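PDB 1ZH8: oxidoreductase from Thermotoga maritima, which probably catalyses the NADP-dependent oxidation or reduction of an alcohol or carbonyl group, as an oxidoreductase of the GFO/IDH/MocA family. Local coordinates for residues K113-D118 with K123-L128; T51-S56 with H182-K187; E32-A37 with K293-F298. All coordinates share one frame; numbering follows the deposited sequence.

In the fold
The three contacts are spread round the bound NADP, with their centres about 21 Å apart and no touch between any two. Along the chain they are nested: contact 3 closes the longest loop, contact 2 lies inside it, and contact 1 lies inside contact 2. Contact 1 stays within the Rossmann domain, between the loop after strand 108-112 and helix 119-131. Contact 2 bridges the Rossmann domain and the helix 184-187 across the cofactor. Contact 3 pairs helix 28-39 with helix 290-303. NADP touches contact 1 at its nicotinamide ribose, contact 2 at its phosphates, and L33 of contact 3, consistent with a cofactor that joins distant parts of the chain.

Contact 1 of 3, residues K113-D118 with K123-L128; sequences KPISTD and KKVVEL. With NAP (NADP nicotinamide-adenine-dinucleotide phosphate), chain D.
The loop after strand 108-112 of the Rossmann fold packs here on the helix that follows it, and I115 meets V125 and V126. The family's lysine-proline pair, K113 and P114, opens this loop. The peptide bond before P114 is cis. K113 faces the cofactor, and I115 packs on the helix.

I115 sends its longer branch at the helix. CG1 lies anti to the backbone N (chi1 -172°), and the chain runs on extended to CD1. V125 CG1 lies alongside the end of I115, within 3.8 Å of both I115 CG1 and I115 CD1. V126 comes in at about a right angle, with V126 CG2 at 3.9 Å from I115 CD1. The contact is apolar and has no hydrogen bond across it.

At the other end, the carbonyl O of K113 accepts a bond from the ribose hydroxyl O2D of NADP, at 2.6 Å. K113 NZ reaches the same O2D at 3.3 Å, because the lysine chain is bent at chi2 and chi3. The hydroxyl is thus gripped twice by one residue. K113 CD also lies 3.6 Å from C2N of the nicotinamide ring. K113 NZ also forms a salt bridge with D198 of helix 195-211.

D118 is the N-cap of helix 119-131, and D118 OD1 bonds T121 OG1. T117 OG1 bonds D118 OD2 at 2.8 Å from above the carboxylate plane. Beyond the pair, I115 also packs on A316 and L320 of helix 313-329, while V125 packs on L96 of helix 95-104.

Contact 2 of 3, residues T51-S56 with H182-K187; sequences TSRTRS and HTDWRK. With NAP (NADP nicotinamide-adenine-dinucleotide phosphate), chain D.
R53 and D184 meet in a salt bridge, the guanidinium gripping one carboxylate oxygen end-on. R53 NH1 and NH2 both bond D184 OD2, at 2.9 Å and 3.1 Å. The oxygen lies close to the guanidinium plane, but the carboxylate is turned 77° from it. NH1 uses the syn lone pair of OD2, whereas NH2 meets it from above the carboxylate plane. A bend at chi3 (57°) turns NE to the 2'-phosphate and NH1 and NH2 to D184; R53 NE bonds O3X at 3.0 Å and 165°. C8A of the NADP adenine covers one guanidinium face. S52 OG and T54 N and OG1 bind the same phosphate.

Residues 182-187 hold the diphosphate. W185 points its indole NE1 at O2A, 3.1 Å away, with the oxygen at the ring edge. W185 CZ2 lies over one face of the R186 guanidinium. R186 NH1 and NH2 both bond O2N, the latter at 2.7 Å, and NE is salt-bridged to D198 of helix 195-211. Replacing R186 by an alanine would probably cost O2N both bonds and D198 one of its two basic partners.

S52 and R53 follow strand 45-51, T54 stands just before helix 55-65, and helix 184-187 sits at the diphosphate.

Contact 3 of 3, residues E32-A37 with K293-F298; sequences ELHLPA and KEFEDF
The ring of H34 takes the edge of F295 on one face, in a T-shaped pair. F295 CE2 stands 3.7 Å off that face, nearer the rim of the ring than its centre. At the edge of F295, near its own plane, lie ND1 and CG of H34. The ring planes are 88° apart, and the centroids are 5.1 Å from each other. The pair joins helix 28-39, the first helix of the Rossmann fold, to helix 290-303.

The first torsion of H34 (chi1 -74°) sets CG anti to the carbonyl carbon, and the imidazole crosses F295 at about a right angle. Both ring nitrogens of H34 have polar partners: ND1 bonds D87 OD2 on strand 85-88, and NE2 bonds E112 OE2 on strand 108-112. These two bonds fix the rotation of the imidazole and hold its face toward F295. With acids at both nitrogens, a positive charge on the ring would probably be favoured.

F295 also packs on L41 and D87. E294 reaches toward the same histidine obliquely, without bonding it. A37 packs on Y291 and Q292 of helix 290-303. The closest approach between the segments is H34 ND1 to F295 CZ, at 3.4 Å.

Contact 1 of 3, residues K113-D118 with K123-L128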
loop_
_atom_site.group_PDB
_atom_site.type_symbol
_atom_site.label_atom_id
_atom_site.label_comp_id
_atom_site.label_asym_id
_atom_site.label_seq_id
_atom_site.Cartn_x
_atom_site.Cartn_y
_atom_site.Cartn_z
ATOM N N LYS A 113 7.689 -1.867 -25.661
ATOM C CA LYS A 113 8.123 -2.117 -24.300
ATOM C C LYS A 113 7.914 -3.598 -24.009
ATOM O O LYS A 113 7.161 -4.256 -24.723
ATOM C CB LYS A 113 7.307 -1.261 -23.315
ATOM C CG LYS A 113 5.805 -1.086 -23.640
ATOM C CD LYS A 113 5.002 -2.410 -23.704
ATOM C CE LYS A 113 4.945 -3.101 -22.363
ATOM N NZ LYS A 113 4.364 -4.447 -22.432
ATOM N N PRO A 114 8.584 -4.143 -22.979
ATOM C CA PRO A 114 9.687 -3.533 -22.211
ATOM C C PRO A 114 10.918 -3.343 -23.089
ATOM O O PRO A 114 11.076 -4.073 -24.081
ATOM C CB PRO A 114 9.972 -4.569 -21.110
ATOM C CG PRO A 114 8.691 -5.462 -21.072
ATOM C CD PRO A 114 8.210 -5.480 -22.474
ATOM N N ILE A 115 11.777 -2.379 -22.733
ATOM C CA ILE A 115 13.014 -2.176 -23.452
ATOM C C ILE A 115 13.755 -3.508 -23.705
ATOM O O ILE A 115 14.196 -3.754 -24.825
ATOM C CB ILE A 115 13.921 -1.123 -22.777
ATOM C CG1 ILE A 115 15.118 -0.784 -23.673
ATOM C CG2 ILE A 115 14.376 -1.579 -21.398
ATOM C CD1 ILE A 115 16.140 0.172 -23.030
ATOM N N SER A 116 13.874 -4.358 -22.687
ATOM C CA SER A 116 14.496 -5.679 -22.830
ATOM C C SER A 116 14.074 -6.595 -21.676
ATOM O O SER A 116 13.158 -6.256 -20.941
ATOM C CB SER A 116 16.017 -5.587 -22.907
ATOM O OG SER A 116 16.562 -6.837 -23.285
ATOM N N THR A 117 14.745 -7.734 -21.521
ATOM C CA THR A 117 14.299 -8.773 -20.612
ATOM C C THR A 117 14.655 -8.444 -19.174
ATOM O O THR A 117 14.048 -8.977 -18.236
ATOM C CB THR A 117 14.962 -10.124 -20.953
ATOM O OG1 THR A 117 16.382 -9.937 -20.982
ATOM C CG2 THR A 117 14.497 -10.638 -22.315
ATOM N N ASP A 118 15.652 -7.579 -19.016
ATOM C CA ASP A 118 16.184 -7.161 -17.714
ATOM C C ASP A 118 17.086 -5.934 -17.905
ATOM O O ASP A 118 17.405 -5.548 -19.040
ATOM C CB ASP A 118 16.986 -8.301 -17.056
ATOM C CG ASP A 118 17.983 -8.922 -18.011
ATOM O OD1 ASP A 118 18.984 -8.258 -18.314
ATOM O OD2 ASP A 118 17.750 -10.055 -18.496
ATOM N N LYS A 123 20.578 -2.061 -20.740
ATOM C CA LYS A 123 21.702 -1.124 -20.847
ATOM C C LYS A 123 22.403 -1.237 -22.179
ATOM O O LYS A 123 22.980 -0.261 -22.643
ATOM C CB LYS A 123 22.738 -1.347 -19.766
ATOM C CG LYS A 123 22.478 -0.718 -18.430
ATOM C CD LYS A 123 23.488 -1.336 -17.441
ATOM C CE LYS A 123 23.156 -1.011 -16.001
ATOM N NZ LYS A 123 24.235 -1.493 -15.073
ATOM N N LYS A 124 22.373 -2.423 -22.787
ATOM C CA LYS A 124 23.037 -2.614 -24.089
ATOM C C LYS A 124 22.220 -1.947 -25.202
ATOM O O LYS A 124 22.790 -1.426 -26.162
ATOM C CB LYS A 124 23.317 -4.084 -24.405
ATOM C CG LYS A 124 24.327 -4.741 -23.472
ATOM C CD LYS A 124 24.671 -6.177 -23.934
ATOM C CE LYS A 124 24.629 -7.239 -22.789
ATOM N NZ LYS A 124 25.942 -7.443 -22.065
ATOM N N VAL A 125 20.889 -1.953 -25.058
ATOM C CA VAL A 125 20.030 -1.251 -25.988
ATOM C C VAL A 125 20.345 0.241 -25.884
ATOM O O VAL A 125 20.522 0.932 -26.894
ATOM C CB VAL A 125 18.547 -1.492 -25.678
ATOM C CG1 VAL A 125 17.667 -0.530 -26.483
ATOM C CG2 VAL A 125 18.178 -2.950 -25.926
ATOM N N VAL A 126 20.457 0.730 -24.658
ATOM C CA VAL A 126 20.729 2.139 -24.442
ATOM C C VAL A 126 22.040 2.567 -25.079
ATOM O O VAL A 126 22.069 3.572 -25.777
ATOM C CB VAL A 126 20.715 2.521 -22.948
ATOM C CG1 VAL A 126 21.173 3.960 -22.773
ATOM C CG2 VAL A 126 19.311 2.300 -22.358
ATOM N N GLU A 127 23.115 1.811 -24.868
ATOM C CA GLU A 127 24.401 2.217 -25.445
ATOM C C GLU A 127 24.473 2.170 -26.986
ATOM O O GLU A 127 25.147 3.010 -27.588
ATOM C CB GLU A 127 25.620 1.585 -24.742
ATOM C CG GLU A 127 25.723 0.061 -24.762
ATOM C CD GLU A 127 27.179 -0.454 -24.595
ATOM O OE1 GLU A 127 28.113 0.227 -25.091
ATOM O OE2 GLU A 127 27.379 -1.541 -23.982
ATOM N N LEU A 128 23.751 1.232 -27.612
ATOM C CA LEU A 128 23.625 1.188 -29.081
ATOM C C LEU A 128 22.853 2.401 -29.585
ATOM O O LEU A 128 23.184 2.988 -30.620
ATOM C CB LEU A 128 22.896 -0.073 -29.554
ATOM C CG LEU A 128 23.530 -1.466 -29.409
ATOM C CD1 LEU A 128 22.455 -2.530 -29.682
ATOM C CD2 LEU A 128 24.759 -1.675 -30.303
HETATM P PA NAP D . 2.566 -12.013 -29.854
HETATM O O1A NAP D . 1.133 -12.058 -30.246
HETATM O O2A NAP D . 3.115 -13.326 -29.480
HETATM O O5B NAP D . 3.385 -11.305 -31.037
HETATM C C5B NAP D . 4.726 -11.658 -31.285
HETATM C C4B NAP D . 4.895 -11.824 -32.783
HETATM O O4B NAP D . 6.272 -11.958 -33.110
HETATM C C3B NAP D . 4.205 -13.082 -33.297
HETATM O O3B NAP D . 3.714 -12.741 -34.560
HETATM C C2B NAP D . 5.377 -14.043 -33.409
HETATM O O2B NAP D . 5.340 -15.248 -34.166
HETATM C C1B NAP D . 6.438 -13.102 -33.934
HETATM N N9A NAP D . 7.772 -13.675 -33.782
HETATM C C8A NAP D . 8.227 -14.521 -32.795
HETATM N N7A NAP D . 9.529 -14.787 -33.037
HETATM C C5A NAP D . 9.902 -14.126 -34.165
HETATM C C6A NAP D . 11.097 -14.041 -34.868
HETATM N N6A NAP D . 12.165 -14.711 -34.468
HETATM N N1A NAP D . 11.180 -13.259 -35.990
HETATM C C2A NAP D . 10.071 -12.576 -36.427
HETATM N N3A NAP D . 8.885 -12.660 -35.744
HETATM C C4A NAP D . 8.806 -13.420 -34.633
HETATM O O3 NAP D . 2.725 -11.035 -28.601
HETATM P PN NAP D . 2.245 -9.501 -28.584
HETATM O O1N NAP D . 1.890 -8.947 -29.929
HETATM O O2N NAP D . 1.328 -9.512 -27.453
HETATM O O5D NAP D . 3.551 -8.686 -28.108
HETATM C C5D NAP D . 4.604 -8.294 -28.972
HETATM C C4D NAP D . 5.288 -7.061 -28.385
HETATM O O4D NAP D . 4.313 -6.041 -28.203
HETATM C C3D NAP D . 5.875 -7.359 -27.002
HETATM O O3D NAP D . 7.132 -6.742 -26.848
HETATM C C2D NAP D . 4.898 -6.753 -26.025
HETATM O O2D NAP D . 5.517 -6.320 -24.831
HETATM C C1D NAP D . 4.314 -5.613 -26.845
HETATM N N1N NAP D . 2.968 -5.278 -26.386
HETATM C C2N NAP D . 2.733 -4.002 -25.962
HETATM C C3N NAP D . 1.467 -3.626 -25.501
HETATM C C7N NAP D . 1.147 -2.173 -25.246
HETATM O O7N NAP D . -0.141 -1.892 -24.752
HETATM N N7N NAP D . 2.044 -1.197 -25.486
HETATM C C4N NAP D . 0.436 -4.575 -25.487
HETATM C C5N NAP D . 0.681 -5.878 -25.938
HETATM C C6N NAP D . 1.960 -6.221 -26.387
HETATM P P2B NAP D . 4.362 -15.777 -35.331
HETATM O O1X NAP D . 4.796 -15.271 -36.690
HETATM O O2X NAP D . 2.938 -15.328 -35.096
HETATM O O3X NAP D . 4.485 -17.283 -35.255
#

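Contact 2 of 3, residues T51-S56 with H182-K187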
loop_
_atom_site.group_PDB
_atom_site.type_symbol
_atom_site.label_atom_id
_atom_site.label_comp_id
_atom_site.label_asym_id
_atom_site.label_seq_id
_atom_site.Cartn_x
_atom_site.Cartn_y
_atom_site.Cartn_z
ATOM N N THR A 51 7.291 -9.033 -42.112
ATOM C CA THR A 51 7.930 -10.323 -41.875
ATOM C C THR A 51 7.457 -10.882 -40.539
ATOM O O THR A 51 7.123 -10.116 -39.631
ATOM C CB THR A 51 9.467 -10.188 -41.903
ATOM O OG1 THR A 51 10.073 -11.484 -41.945
ATOM C CG2 THR A 51 9.976 -9.413 -40.695
ATOM N N SER A 52 7.388 -12.209 -40.422
ATOM C CA SER A 52 6.998 -12.828 -39.150
ATOM C C SER A 52 7.666 -14.197 -38.996
ATOM O O SER A 52 8.271 -14.672 -39.939
ATOM C CB SER A 52 5.472 -12.938 -39.056
ATOM O OG SER A 52 5.046 -12.814 -37.702
ATOM N N ARG A 53 7.582 -14.822 -37.823
ATOM C CA ARG A 53 8.062 -16.207 -37.678
ATOM C C ARG A 53 7.288 -17.183 -38.578
ATOM O O ARG A 53 7.909 -17.971 -39.285
ATOM C CB ARG A 53 8.045 -16.677 -36.207
ATOM C CG ARG A 53 8.302 -18.202 -36.013
ATOM C CD ARG A 53 8.286 -18.592 -34.531
ATOM N NE ARG A 53 7.019 -18.229 -33.889
ATOM C CZ ARG A 53 6.776 -18.265 -32.583
ATOM N NH1 ARG A 53 7.708 -18.657 -31.725
ATOM N NH2 ARG A 53 5.581 -17.910 -32.133
ATOM N N THR A 54 5.950 -17.129 -38.518
ATOM C CA THR A 54 5.055 -17.905 -39.399
ATOM C C THR A 54 4.674 -17.067 -40.643
ATOM O O THR A 54 4.065 -16.012 -40.537
ATOM C CB THR A 54 3.745 -18.311 -38.676
ATOM O OG1 THR A 54 4.037 -18.788 -37.364
ATOM C CG2 THR A 54 3.023 -19.392 -39.430
ATOM N N ARG A 55 5.037 -17.556 -41.815
ATOM C CA ARG A 55 4.785 -16.871 -43.073
ATOM C C ARG A 55 3.282 -16.557 -43.286
ATOM O O ARG A 55 2.935 -15.441 -43.690
ATOM C CB ARG A 55 5.351 -17.733 -44.207
ATOM C CG ARG A 55 4.966 -17.316 -45.586
ATOM C CD ARG A 55 6.077 -16.555 -46.232
ATOM N NE ARG A 55 5.610 -15.881 -47.437
ATOM C CZ ARG A 55 6.383 -15.170 -48.248
ATOM N NH1 ARG A 55 7.679 -15.039 -48.004
ATOM N NH2 ARG A 55 5.853 -14.581 -49.306
ATOM N N SER A 56 2.398 -17.511 -42.991
ATOM C CA SER A 56 0.981 -17.288 -43.224
ATOM C C SER A 56 0.455 -16.130 -42.362
ATOM O O SER A 56 -0.463 -15.407 -42.779
ATOM C CB SER A 56 0.155 -18.568 -43.016
ATOM O OG SER A 56 0.037 -18.876 -41.642
ATOM N N HIS A 182 -1.912 -16.894 -23.674
ATOM C CA HIS A 182 -1.593 -18.082 -24.467
ATOM C C HIS A 182 -0.366 -17.999 -25.386
ATOM O O HIS A 182 -0.015 -18.984 -26.038
ATOM C CB HIS A 182 -2.839 -18.558 -25.213
ATOM C CG HIS A 182 -3.925 -19.010 -24.294
ATOM N ND1 HIS A 182 -3.818 -20.153 -23.531
ATOM C CD2 HIS A 182 -5.111 -18.448 -23.965
ATOM C CE1 HIS A 182 -4.908 -20.294 -22.797
ATOM N NE2 HIS A 182 -5.711 -19.275 -23.047
ATOM N N THR A 183 0.288 -16.843 -25.407
ATOM C CA THR A 183 1.485 -16.655 -26.204
ATOM C C THR A 183 2.703 -17.318 -25.543
ATOM O O THR A 183 2.903 -17.221 -24.314
ATOM C CB THR A 183 1.775 -15.169 -26.429
ATOM O OG1 THR A 183 1.840 -14.509 -25.158
ATOM C CG2 THR A 183 0.688 -14.546 -27.287
ATOM N N ASP A 184 3.508 -17.973 -26.377
ATOM C CA ASP A 184 4.625 -18.819 -25.921
ATOM C C ASP A 184 5.653 -18.097 -25.023
ATOM O O ASP A 184 6.064 -18.625 -23.972
ATOM C CB ASP A 184 5.299 -19.536 -27.114
ATOM C CG ASP A 184 5.844 -18.563 -28.198
ATOM O OD1 ASP A 184 5.917 -17.331 -27.998
ATOM O OD2 ASP A 184 6.231 -19.056 -29.276
ATOM N N TRP A 185 6.025 -16.882 -25.415
ATOM C CA TRP A 185 7.049 -16.122 -24.700
ATOM C C TRP A 185 6.542 -15.498 -23.381
ATOM O O TRP A 185 7.357 -15.066 -22.550
ATOM C CB TRP A 185 7.670 -15.059 -25.614
ATOM C CG TRP A 185 6.685 -13.984 -26.049
ATOM C CD1 TRP A 185 5.810 -14.037 -27.122
ATOM C CD2 TRP A 185 6.468 -12.712 -25.422
ATOM N NE1 TRP A 185 5.080 -12.869 -27.189
ATOM C CE2 TRP A 185 5.468 -12.039 -26.168
ATOM C CE3 TRP A 185 7.038 -12.069 -24.313
ATOM C CZ2 TRP A 185 5.018 -10.760 -25.832
ATOM C CZ3 TRP A 185 6.587 -10.806 -23.971
ATOM C CH2 TRP A 185 5.577 -10.163 -24.724
ATOM N N ARG A 186 5.219 -15.448 -23.193
ATOM C CA ARG A 186 4.628 -15.095 -21.885
ATOM C C ARG A 186 4.387 -16.317 -20.966
ATOM O O ARG A 186 4.429 -16.196 -19.753
ATOM C CB ARG A 186 3.336 -14.278 -22.048
ATOM C CG ARG A 186 3.538 -12.848 -22.630
ATOM C CD ARG A 186 2.212 -12.063 -22.644
ATOM N NE ARG A 186 2.322 -10.718 -23.219
ATOM C CZ ARG A 186 2.050 -10.392 -24.487
ATOM N NH1 ARG A 186 1.634 -11.308 -25.372
ATOM N NH2 ARG A 186 2.186 -9.130 -24.872
ATOM N N LYS A 187 4.148 -17.484 -21.548
ATOM C CA LYS A 187 3.902 -18.707 -20.767
ATOM C C LYS A 187 5.182 -19.188 -20.089
ATOM O O LYS A 187 5.153 -19.728 -18.970
ATOM C CB LYS A 187 3.370 -19.843 -21.662
ATOM C CG LYS A 187 1.953 -19.657 -22.198
ATOM C CD LYS A 187 1.574 -20.801 -23.161
ATOM C CE LYS A 187 1.476 -22.132 -22.415
ATOM N NZ LYS A 187 1.215 -23.277 -23.311
HETATM P PA NAP D . 2.566 -12.013 -29.854
HETATM O O1A NAP D . 1.133 -12.058 -30.246
HETATM O O2A NAP D . 3.115 -13.326 -29.480
HETATM O O5B NAP D . 3.385 -11.305 -31.037
HETATM C C5B NAP D . 4.726 -11.658 -31.285
HETATM C C4B NAP D . 4.895 -11.824 -32.783
HETATM O O4B NAP D . 6.272 -11.958 -33.110
HETATM C C3B NAP D . 4.205 -13.082 -33.297
HETATM O O3B NAP D . 3.714 -12.741 -34.560
HETATM C C2B NAP D . 5.377 -14.043 -33.409
HETATM O O2B NAP D . 5.340 -15.248 -34.166
HETATM C C1B NAP D . 6.438 -13.102 -33.934
HETATM N N9A NAP D . 7.772 -13.675 -33.782
HETATM C C8A NAP D . 8.227 -14.521 -32.795
HETATM N N7A NAP D . 9.529 -14.787 -33.037
HETATM C C5A NAP D . 9.902 -14.126 -34.165
HETATM C C6A NAP D . 11.097 -14.041 -34.868
HETATM N N6A NAP D . 12.165 -14.711 -34.468
HETATM N N1A NAP D . 11.180 -13.259 -35.990
HETATM C C2A NAP D . 10.071 -12.576 -36.427
HETATM N N3A NAP D . 8.885 -12.660 -35.744
HETATM C C4A NAP D . 8.806 -13.420 -34.633
HETATM O O3 NAP D . 2.725 -11.035 -28.601
HETATM P PN NAP D . 2.245 -9.501 -28.584
HETATM O O1N NAP D . 1.890 -8.947 -29.929
HETATM O O2N NAP D . 1.328 -9.512 -27.453
HETATM O O5D NAP D . 3.551 -8.686 -28.108
HETATM C C5D NAP D . 4.604 -8.294 -28.972
HETATM C C4D NAP D . 5.288 -7.061 -28.385
HETATM O O4D NAP D . 4.313 -6.041 -28.203
HETATM C C3D NAP D . 5.875 -7.359 -27.002
HETATM O O3D NAP D . 7.132 -6.742 -26.848
HETATM C C2D NAP D . 4.898 -6.753 -26.025
HETATM O O2D NAP D . 5.517 -6.320 -24.831
HETATM C C1D NAP D . 4.314 -5.613 -26.845
HETATM N N1N NAP D . 2.968 -5.278 -26.386
HETATM C C2N NAP D . 2.733 -4.002 -25.962
HETATM C C3N NAP D . 1.467 -3.626 -25.501
HETATM C C7N NAP D . 1.147 -2.173 -25.246
HETATM O O7N NAP D . -0.141 -1.892 -24.752
HETATM N N7N NAP D . 2.044 -1.197 -25.486
HETATM C C4N NAP D . 0.436 -4.575 -25.487
HETATM C C5N NAP D . 0.681 -5.878 -25.938
HETATM C C6N NAP D . 1.960 -6.221 -26.387
HETATM P P2B NAP D . 4.362 -15.777 -35.331
HETATM O O1X NAP D . 4.796 -15.271 -36.690
HETATM O O2X NAP D . 2.938 -15.328 -35.096
HETATM O O3X NAP D . 4.485 -17.283 -35.255
#

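Contact 3 of 3, residues E32-A37 with K293-F298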
loop_
_atom_site.group_PDB
_atom_site.type_symbol
_atom_site.label_atom_id
_atom_site.label_comp_id
_atom_site.label_asym_id
_atom_site.label_seq_id
_atom_site.Cartn_x
_atom_site.Cartn_y
_atom_site.Cartn_z
ATOM N N GLU A 32 -3.636 -5.402 -33.702
ATOM C CA GLU A 32 -4.783 -4.905 -32.958
ATOM C C GLU A 32 -4.537 -3.515 -32.404
ATOM O O GLU A 32 -5.484 -2.753 -32.175
ATOM C CB GLU A 32 -5.183 -5.894 -31.849
ATOM C CG GLU A 32 -5.942 -7.127 -32.382
ATOM C CD GLU A 32 -6.430 -8.091 -31.292
ATOM O OE1 GLU A 32 -6.391 -7.728 -30.091
ATOM O OE2 GLU A 32 -6.858 -9.218 -31.647
ATOM N N LEU A 33 -3.263 -3.189 -32.215
ATOM C CA LEU A 33 -2.881 -1.962 -31.542
ATOM C C LEU A 33 -2.128 -1.039 -32.514
ATOM O O LEU A 33 -2.464 0.135 -32.640
ATOM C CB LEU A 33 -2.062 -2.294 -30.280
ATOM C CG LEU A 33 -2.762 -3.170 -29.218
ATOM C CD1 LEU A 33 -1.848 -3.440 -28.048
ATOM C CD2 LEU A 33 -4.071 -2.530 -28.700
ATOM N N HIS A 34 -1.146 -1.586 -33.239
ATOM C CA HIS A 34 -0.321 -0.774 -34.150
ATOM C C HIS A 34 -0.982 -0.432 -35.468
ATOM O O HIS A 34 -0.975 0.717 -35.877
ATOM C CB HIS A 34 1.066 -1.391 -34.355
ATOM C CG HIS A 34 1.962 -1.235 -33.167
ATOM N ND1 HIS A 34 3.328 -1.080 -33.274
ATOM C CD2 HIS A 34 1.679 -1.172 -31.841
ATOM C CE1 HIS A 34 3.848 -0.958 -32.066
ATOM N NE2 HIS A 34 2.868 -1.002 -31.180
ATOM N N LEU A 35 -1.562 -1.420 -36.127
ATOM C CA LEU A 35 -2.152 -1.175 -37.425
ATOM C C LEU A 35 -3.289 -0.143 -37.392
ATOM O O LEU A 35 -3.288 0.780 -38.196
ATOM C CB LEU A 35 -2.611 -2.470 -38.077
ATOM C CG LEU A 35 -3.072 -2.337 -39.526
ATOM C CD1 LEU A 35 -1.900 -1.982 -40.449
ATOM C CD2 LEU A 35 -3.714 -3.642 -39.941
ATOM N N PRO A 36 -4.245 -0.269 -36.462
ATOM C CA PRO A 36 -5.329 0.729 -36.503
ATOM C C PRO A 36 -4.814 2.165 -36.263
ATOM O O PRO A 36 -5.317 3.117 -36.855
ATOM C CB PRO A 36 -6.279 0.295 -35.366
ATOM C CG PRO A 36 -5.891 -1.087 -35.027
ATOM C CD PRO A 36 -4.420 -1.228 -35.359
ATOM N N ALA A 37 -3.818 2.315 -35.408
ATOM C CA ALA A 37 -3.199 3.610 -35.207
ATOM C C ALA A 37 -2.496 4.073 -36.485
ATOM O O ALA A 37 -2.688 5.204 -36.935
ATOM C CB ALA A 37 -2.250 3.556 -34.043
ATOM N N LYS A 293 -0.605 8.400 -30.899
ATOM C CA LYS A 293 0.140 9.524 -30.382
ATOM C C LYS A 293 1.644 9.244 -30.352
ATOM O O LYS A 293 2.451 10.125 -30.671
ATOM C CB LYS A 293 -0.395 9.931 -29.014
ATOM C CG LYS A 293 -1.508 10.943 -29.112
ATOM C CD LYS A 293 -1.803 11.522 -27.746
ATOM C CE LYS A 293 -0.971 12.774 -27.454
ATOM N NZ LYS A 293 -1.066 13.182 -26.007
ATOM N N GLU A 294 2.018 8.017 -30.006
ATOM C CA GLU A 294 3.422 7.678 -29.984
ATOM C C GLU A 294 4.020 7.587 -31.399
ATOM O O GLU A 294 5.197 7.912 -31.592
ATOM C CB GLU A 294 3.719 6.433 -29.120
ATOM C CG GLU A 294 3.228 5.116 -29.671
ATOM C CD GLU A 294 3.461 3.949 -28.730
ATOM O OE1 GLU A 294 4.196 4.107 -27.727
ATOM O OE2 GLU A 294 2.906 2.859 -28.998
ATOM N N PHE A 295 3.225 7.173 -32.385
ATOM C CA PHE A 295 3.729 7.096 -33.764
ATOM C C PHE A 295 3.938 8.494 -34.351
ATOM O O PHE A 295 4.904 8.745 -35.076
ATOM C CB PHE A 295 2.832 6.238 -34.660
ATOM C CG PHE A 295 3.176 4.765 -34.637
ATOM C CD1 PHE A 295 4.295 4.286 -35.303
ATOM C CD2 PHE A 295 2.363 3.854 -33.958
ATOM C CE1 PHE A 295 4.627 2.919 -35.278
ATOM C CE2 PHE A 295 2.673 2.492 -33.927
ATOM C CZ PHE A 295 3.817 2.022 -34.596
ATOM N N GLU A 296 3.044 9.404 -33.998
ATOM C CA GLU A 296 3.191 10.794 -34.351
ATOM C C GLU A 296 4.506 11.321 -33.781
ATOM O O GLU A 296 5.260 11.995 -34.486
ATOM C CB GLU A 296 1.998 11.611 -33.826
ATOM C CG GLU A 296 0.684 11.357 -34.572
ATOM C CD GLU A 296 -0.546 12.112 -33.999
ATOM O OE1 GLU A 296 -0.410 12.911 -33.042
ATOM O OE2 GLU A 296 -1.667 11.896 -34.523
ATOM N N ASP A 297 4.780 10.988 -32.522
ATOM C CA ASP A 297 5.941 11.522 -31.819
ATOM C C ASP A 297 7.235 10.995 -32.457
ATOM O O ASP A 297 8.185 11.754 -32.707
ATOM C CB ASP A 297 5.850 11.189 -30.320
ATOM C CG ASP A 297 6.988 11.789 -29.506
ATOM O OD1 ASP A 297 7.147 13.020 -29.477
ATOM O OD2 ASP A 297 7.713 11.021 -28.863
ATOM N N PHE A 298 7.234 9.698 -32.754
ATOM C CA PHE A 298 8.326 9.031 -33.463
ATOM C C PHE A 298 8.563 9.654 -34.846
ATOM O O PHE A 298 9.714 9.820 -35.274
ATOM C CB PHE A 298 7.976 7.554 -33.583
ATOM C CG PHE A 298 8.886 6.757 -34.462
ATOM C CD1 PHE A 298 10.197 6.496 -34.084
ATOM C CD2 PHE A 298 8.405 6.205 -35.648
ATOM C CE1 PHE A 298 11.037 5.698 -34.894
ATOM C CE2 PHE A 298 9.218 5.413 -36.455
ATOM C CZ PHE A 298 10.537 5.157 -36.073
#